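Local coordinates for protein LYND (Lyngbya aestuarii, PDB 4V1T) that probably catalyses ATP-dependent cyclodehydration of peptide residues to azolines, as a YcaO-family enzyme that holds ADP, magnesium and zinc, at residues Cys422-Glu436 against Asp719-Lys731. Residues are numbered along the deposited sequence; the frame is centred on the assembly and turned at random.
Sequences CEAVERYSGIFQGDE and DQTRPDIGLNVVK. With MG (magnesium ion), chain M; ADP (adenosine-5'-diphosphate), chain L.
Gln720 lays its amide against the CA of Gly430, and a water joins its OE1 to the carbonyl of Glu426. Two residues on, Arg722 illustrates how one guanidinium can tie a backbone carbonyl, that of Ser429, to the acidic side chains of Asp435 and Glu436. Side-on, NE and NH2 share the carbonyl oxygen of Ser429 (NH2 to Ser429 O 3.0 Å), both from the same face of that carbonyl; end-on, NH1 and NH2 share one carboxylate oxygen of Glu436, with NH1 to OE2 at 2.9 Å. A bend at chi2 (-74°) brings the group there. The Glu436 carboxylate stands 76° to the guanidinium plane, and its OE2 also takes the backbone N-H of Gln433, so three donors grip one buried oxygen. Asp435 adds a longer, nearly coplanar salt bridge, while the Gln433 amide stacks nearly parallel over one guanidinium face. Asp724, salt-bridged to Arg210, reaches Tyr428 and Gln433 through a water. Ile725 rests CD1 on Tyr428 CE2 (3.6 Å) and presses CG2 tightly on Val425 CG1. Leu727 CD2 lies between Val425 and Cys422 SG, and Val729 CG2 packs on Ser429. The axis of strand 728-731 crosses that of helix 422-429 at -58°, and strand 728-733 pairs antiparallel with both 716-719 and 532-535; the helix turns Glu423 to magnesium and Glu426 to the ADP ribose, while helix 204-213 flanks Tyr428 and Ile725.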
loop_
_atom_site.group_PDB
_atom_site.type_symbol
_atom_site.label_atom_id
_atom_site.label_comp_id
_atom_site.label_asym_id
_atom_site.label_seq_id
_atom_site.Cartn_x
_atom_site.Cartn_y
_atom_site.Cartn_z
ATOM N N CYS B 422 3.919 15.395 0.494
ATOM C CA CYS B 422 4.943 16.415 0.651
ATOM C C CYS B 422 4.361 17.777 1.031
ATOM O O CYS B 422 5.032 18.560 1.701
ATOM C CB CYS B 422 5.781 16.524 -0.626
ATOM S SG CYS B 422 6.780 15.041 -0.957
ATOM N N GLU B 423 3.122 18.059 0.638
ATOM C CA GLU B 423 2.479 19.303 1.077
ATOM C C GLU B 423 2.182 19.230 2.559
ATOM O O GLU B 423 2.330 20.208 3.286
ATOM C CB GLU B 423 1.177 19.584 0.307
ATOM C CG GLU B 423 0.880 21.078 0.169
ATOM C CD GLU B 423 -0.520 21.387 -0.337
ATOM O OE1 GLU B 423 -1.509 21.040 0.351
ATOM O OE2 GLU B 423 -0.627 21.997 -1.422
ATOM N N ALA B 424 1.761 18.057 3.015
ATOM C CA ALA B 424 1.432 17.882 4.430
ATOM C C ALA B 424 2.689 18.076 5.300
ATOM O O ALA B 424 2.639 18.720 6.350
ATOM C CB ALA B 424 0.807 16.520 4.660
ATOM N N VAL B 425 3.818 17.536 4.847
ATOM C CA VAL B 425 5.084 17.711 5.552
ATOM C C VAL B 425 5.594 19.148 5.407
ATOM O O VAL B 425 6.224 19.687 6.313
ATOM C CB VAL B 425 6.153 16.732 5.037
ATOM C CG1 VAL B 425 7.491 16.985 5.713
ATOM C CG2 VAL B 425 5.711 15.299 5.272
ATOM N N GLU B 426 5.308 19.759 4.264
ATOM C CA GLU B 426 5.652 21.145 4.026
ATOM C C GLU B 426 4.953 22.042 5.049
ATOM O O GLU B 426 5.578 22.904 5.656
ATOM C CB GLU B 426 5.252 21.554 2.601
ATOM C CG GLU B 426 5.437 23.045 2.277
ATOM C CD GLU B 426 4.379 23.571 1.315
ATOM O OE1 GLU B 426 4.121 22.915 0.287
ATOM O OE2 GLU B 426 3.796 24.642 1.593
ATOM N N ARG B 427 3.654 21.834 5.227
ATOM C CA ARG B 427 2.880 22.652 6.139
ATOM C C ARG B 427 3.322 22.453 7.579
ATOM O O ARG B 427 3.397 23.409 8.343
ATOM C CB ARG B 427 1.387 22.356 5.998
ATOM C CG ARG B 427 0.823 22.646 4.611
ATOM C CD ARG B 427 0.653 24.132 4.332
ATOM N NE ARG B 427 0.389 24.377 2.911
ATOM C CZ ARG B 427 -0.775 24.131 2.305
ATOM N NH1 ARG B 427 -1.803 23.626 2.987
ATOM N NH2 ARG B 427 -0.915 24.384 1.007
ATOM N N TYR B 428 3.639 21.221 7.954
ATOM C CA TYR B 428 4.103 20.945 9.312
ATOM C C TYR B 428 5.442 21.624 9.608
ATOM O O TYR B 428 5.617 22.237 10.655
ATOM C CB TYR B 428 4.218 19.438 9.555
ATOM C CG TYR B 428 5.021 19.092 10.798
ATOM C CD1 TYR B 428 4.416 19.031 12.044
ATOM C CD2 TYR B 428 6.388 18.845 10.721
ATOM C CE1 TYR B 428 5.146 18.730 13.179
ATOM C CE2 TYR B 428 7.133 18.544 11.853
ATOM C CZ TYR B 428 6.507 18.482 13.079
ATOM O OH TYR B 428 7.243 18.179 14.199
ATOM N N SER B 429 6.371 21.514 8.669
ATOM C CA SER B 429 7.739 21.976 8.863
ATOM C C SER B 429 7.832 23.482 9.020
ATOM O O SER B 429 8.823 23.993 9.518
ATOM C CB SER B 429 8.612 21.528 7.686
ATOM O OG SER B 429 8.717 20.110 7.644
ATOM N N GLY B 430 6.795 24.188 8.592
ATOM C CA GLY B 430 6.767 25.637 8.675
ATOM C C GLY B 430 6.266 26.169 10.005
ATOM O O GLY B 430 6.335 27.371 10.257
ATOM N N ILE B 431 5.755 25.282 10.853
ATOM C CA ILE B 431 5.161 25.693 12.113
ATOM C C ILE B 431 6.218 26.028 13.154
ATOM O O ILE B 431 7.215 25.327 13.297
ATOM C CB ILE B 431 4.225 24.615 12.669
ATOM C CG1 ILE B 431 3.075 24.354 11.689
ATOM C CG2 ILE B 431 3.658 25.045 14.025
ATOM C CD1 ILE B 431 2.305 23.075 11.969
ATOM N N PHE B 432 5.974 27.101 13.894
ATOM C CA PHE B 432 6.915 27.573 14.900
ATOM C C PHE B 432 6.890 26.663 16.126
ATOM O O PHE B 432 5.882 26.583 16.820
ATOM C CB PHE B 432 6.586 29.018 15.282
ATOM C CG PHE B 432 7.500 29.600 16.324
ATOM C CD1 PHE B 432 8.783 30.005 15.998
ATOM C CD2 PHE B 432 7.063 29.763 17.624
ATOM C CE1 PHE B 432 9.613 30.553 16.956
ATOM C CE2 PHE B 432 7.891 30.300 18.586
ATOM C CZ PHE B 432 9.167 30.697 18.249
ATOM N N GLN B 433 8.005 25.982 16.385
ATOM C CA GLN B 433 8.127 25.082 17.536
ATOM C C GLN B 433 8.759 25.766 18.754
ATOM O O GLN B 433 8.485 25.392 19.897
ATOM C CB GLN B 433 8.961 23.857 17.165
ATOM C CG GLN B 433 8.402 23.038 16.016
ATOM C CD GLN B 433 9.235 21.806 15.726
ATOM O OE1 GLN B 433 10.071 21.397 16.539
ATOM N NE2 GLN B 433 9.015 21.202 14.560
ATOM N N GLY B 434 9.607 26.756 18.497
ATOM C CA GLY B 434 10.284 27.489 19.552
ATOM C C GLY B 434 11.801 27.334 19.546
ATOM O O GLY B 434 12.475 27.878 20.412
ATOM N N ASP B 435 12.337 26.609 18.569
ATOM C CA ASP B 435 13.781 26.374 18.461
ATOM C C ASP B 435 14.368 26.950 17.175
ATOM O O ASP B 435 15.499 26.651 16.820
ATOM C CB ASP B 435 14.073 24.870 18.529
ATOM C CG ASP B 435 13.416 24.096 17.403
ATOM O OD1 ASP B 435 12.538 24.667 16.716
ATOM O OD2 ASP B 435 13.776 22.910 17.206
ATOM N N GLU B 436 13.593 27.772 16.483
ATOM C CA GLU B 436 14.008 28.326 15.214
ATOM C C GLU B 436 15.068 29.404 15.420
ATOM O O GLU B 436 15.069 30.090 16.461
ATOM C CB GLU B 436 12.803 28.913 14.466
ATOM C CG GLU B 436 11.790 27.890 13.963
ATOM C CD GLU B 436 10.932 27.295 15.061
ATOM O OE1 GLU B 436 11.025 27.754 16.218
ATOM O OE2 GLU B 436 10.162 26.357 14.771
ATOM N N ASP B 719 15.569 27.951 5.521
ATOM C CA ASP B 719 15.474 26.511 5.571
ATOM C C ASP B 719 14.664 26.085 6.794
ATOM O O ASP B 719 15.094 26.267 7.927
ATOM C CB ASP B 719 16.872 25.881 5.590
ATOM C CG ASP B 719 16.826 24.351 5.568
ATOM O OD1 ASP B 719 15.789 23.785 5.144
ATOM O OD2 ASP B 719 17.823 23.715 5.981
ATOM N N GLN B 720 13.490 25.518 6.546
ATOM C CA GLN B 720 12.614 25.042 7.604
ATOM C C GLN B 720 12.745 23.534 7.824
ATOM O O GLN B 720 11.959 22.941 8.559
ATOM C CB GLN B 720 11.159 25.375 7.257
ATOM C CG GLN B 720 10.873 26.857 7.087
ATOM C CD GLN B 720 9.438 27.122 6.687
ATOM O OE1 GLN B 720 8.834 26.349 5.938
ATOM N NE2 GLN B 720 8.878 28.226 7.183
ATOM N N THR B 721 13.730 22.915 7.181
ATOM C CA THR B 721 13.908 21.464 7.262
ATOM C C THR B 721 14.112 21.011 8.705
ATOM O O THR B 721 15.007 21.497 9.408
ATOM C CB THR B 721 15.112 21.015 6.425
ATOM O OG1 THR B 721 14.934 21.428 5.062
ATOM C CG2 THR B 721 15.277 19.501 6.478
ATOM N N ARG B 722 13.281 20.071 9.142
ATOM C CA ARG B 722 13.403 19.502 10.479
ATOM C C ARG B 722 14.141 18.170 10.366
ATOM O O ARG B 722 13.751 17.331 9.562
ATOM C CB ARG B 722 12.024 19.307 11.101
ATOM C CG ARG B 722 11.101 20.515 10.969
ATOM C CD ARG B 722 11.492 21.643 11.911
ATOM N NE ARG B 722 10.746 22.875 11.637
ATOM C CZ ARG B 722 10.675 23.914 12.466
ATOM N NH1 ARG B 722 11.294 23.890 13.645
ATOM N NH2 ARG B 722 9.979 24.983 12.124
ATOM N N PRO B 723 15.221 17.974 11.156
ATOM C CA PRO B 723 16.029 16.754 10.995
ATOM C C PRO B 723 15.264 15.458 11.240
ATOM O O PRO B 723 15.603 14.438 10.653
ATOM C CB PRO B 723 17.127 16.910 12.056
ATOM C CG PRO B 723 17.168 18.357 12.365
ATOM C CD PRO B 723 15.771 18.853 12.198
ATOM N N ASP B 724 14.265 15.497 12.113
ATOM C CA ASP B 724 13.432 14.329 12.393
ATOM C C ASP B 724 12.432 14.052 11.259
ATOM O O ASP B 724 11.791 12.998 11.233
ATOM C CB ASP B 724 12.681 14.518 13.723
ATOM C CG ASP B 724 11.796 15.758 13.731
ATOM O OD1 ASP B 724 12.162 16.753 13.073
ATOM O OD2 ASP B 724 10.747 15.735 14.402
ATOM N N ILE B 725 12.300 15.002 10.339
ATOM C CA ILE B 725 11.444 14.849 9.162
ATOM C C ILE B 725 12.251 14.361 7.967
ATOM O O ILE B 725 11.865 13.397 7.302
ATOM C CB ILE B 725 10.765 16.182 8.794
ATOM C CG1 ILE B 725 9.840 16.639 9.924
ATOM C CG2 ILE B 725 9.996 16.069 7.483
ATOM C CD1 ILE B 725 8.667 15.715 10.187
ATOM N N GLY B 726 13.368 15.037 7.699
ATOM C CA GLY B 726 14.277 14.643 6.625
ATOM C C GLY B 726 13.988 15.376 5.333
ATOM O O GLY B 726 14.872 16.011 4.759
ATOM N N LEU B 727 12.747 15.284 4.871
ATOM C CA LEU B 727 12.310 15.994 3.671
ATOM C C LEU B 727 12.594 17.480 3.792
ATOM O O LEU B 727 12.216 18.120 4.773
ATOM C CB LEU B 727 10.811 15.779 3.437
ATOM C CG LEU B 727 10.243 16.355 2.141
ATOM C CD1 LEU B 727 10.766 15.585 0.929
ATOM C CD2 LEU B 727 8.723 16.347 2.174
ATOM N N ASN B 728 13.263 18.031 2.788
ATOM C CA ASN B 728 13.619 19.439 2.805
ATOM C C ASN B 728 12.404 20.325 2.635
ATOM O O ASN B 728 11.577 20.090 1.763
ATOM C CB ASN B 728 14.639 19.744 1.715
ATOM C CG ASN B 728 15.962 19.035 1.945
ATOM O OD1 ASN B 728 16.338 18.146 1.191
ATOM N ND2 ASN B 728 16.673 19.436 2.989
ATOM N N VAL B 729 12.298 21.337 3.488
ATOM C CA VAL B 729 11.247 22.333 3.390
ATOM C C VAL B 729 11.854 23.720 3.536
ATOM O O VAL B 729 12.658 23.961 4.442
ATOM C CB VAL B 729 10.162 22.127 4.462
ATOM C CG1 VAL B 729 9.045 23.162 4.307
ATOM C CG2 VAL B 729 9.591 20.723 4.371
ATOM N N VAL B 730 11.457 24.632 2.649
ATOM C CA VAL B 730 11.941 26.015 2.695
ATOM C C VAL B 730 10.811 27.012 2.522
ATOM O O VAL B 730 9.725 26.666 2.062
ATOM C CB VAL B 730 12.964 26.303 1.593
ATOM C CG1 VAL B 730 14.188 25.407 1.734
ATOM C CG2 VAL B 730 12.322 26.125 0.226
ATOM N N LYS B 731 11.083 28.256 2.892
ATOM C CA LYS B 731 10.245 29.368 2.481
ATOM C C LYS B 731 11.121 30.326 1.703
ATOM O O LYS B 731 12.109 30.829 2.230
ATOM C CB LYS B 731 9.595 30.072 3.675
ATOM C CG LYS B 731 8.780 31.305 3.289
ATOM C CD LYS B 731 7.995 31.871 4.464
ATOM C CE LYS B 731 7.005 32.948 4.019
ATOM N NZ LYS B 731 5.809 32.364 3.335
HETATM MG MG MG M . -1.585 22.696 -3.034
HETATM P PB ADP L . 1.032 23.478 -4.729
HETATM O O1B ADP L . 1.950 24.496 -4.103
HETATM O O2B ADP L . 0.233 24.008 -5.884
HETATM O O3B ADP L . 0.228 22.726 -3.712
HETATM P PA ADP L . 1.932 20.829 -5.524
HETATM O O1A ADP L . 2.508 20.397 -6.847
HETATM O O2A ADP L . 0.530 20.381 -5.151
HETATM O O3A ADP L . 2.078 22.437 -5.397
HETATM O "O5'" ADP L . 2.933 20.339 -4.380
HETATM C "C5'" ADP L . 2.569 20.388 -3.014
HETATM C "C4'" ADP L . 3.842 20.333 -2.187
HETATM O "O4'" ADP L . 4.447 19.046 -2.296
HETATM C "C3'" ADP L . 4.878 21.326 -2.682
HETATM O "O3'" ADP L . 5.572 21.841 -1.553
HETATM C "C2'" ADP L . 5.839 20.527 -3.531
HETATM O "O2'" ADP L . 7.182 21.008 -3.439
HETATM C "C1'" ADP L . 5.727 19.142 -2.926
HETATM N N9 ADP L . 5.894 18.094 -3.959
HETATM C C8 ADP L . 5.075 17.855 -5.006
HETATM N N7 ADP L . 5.530 16.808 -5.737
HETATM C C5 ADP L . 6.652 16.366 -5.152
HETATM C C6 ADP L . 7.632 15.293 -5.413
HETATM N N6 ADP L . 7.458 14.484 -6.483
HETATM N N1 ADP L . 8.675 15.161 -4.567
HETATM C C2 ADP L . 8.837 15.972 -3.505
HETATM N N3 ADP L . 7.980 16.972 -3.208
HETATM C C4 ADP L . 6.894 17.216 -3.980
HETATM O O HOH W 1 6.456 25.537 5.415
HETATM O O HOH W 2 10.031 18.490 14.323
HETATM O O HOH W 3 11.218 19.102 7.223
HETATM O O HOH W 4 12.508 21.466 15.198
HETATM O O HOH W 5 -2.640 22.932 -4.761
HETATM O O HOH W 6 -1.275 20.478 -3.489
HETATM O O HOH W 7 -2.967 21.923 -1.751
#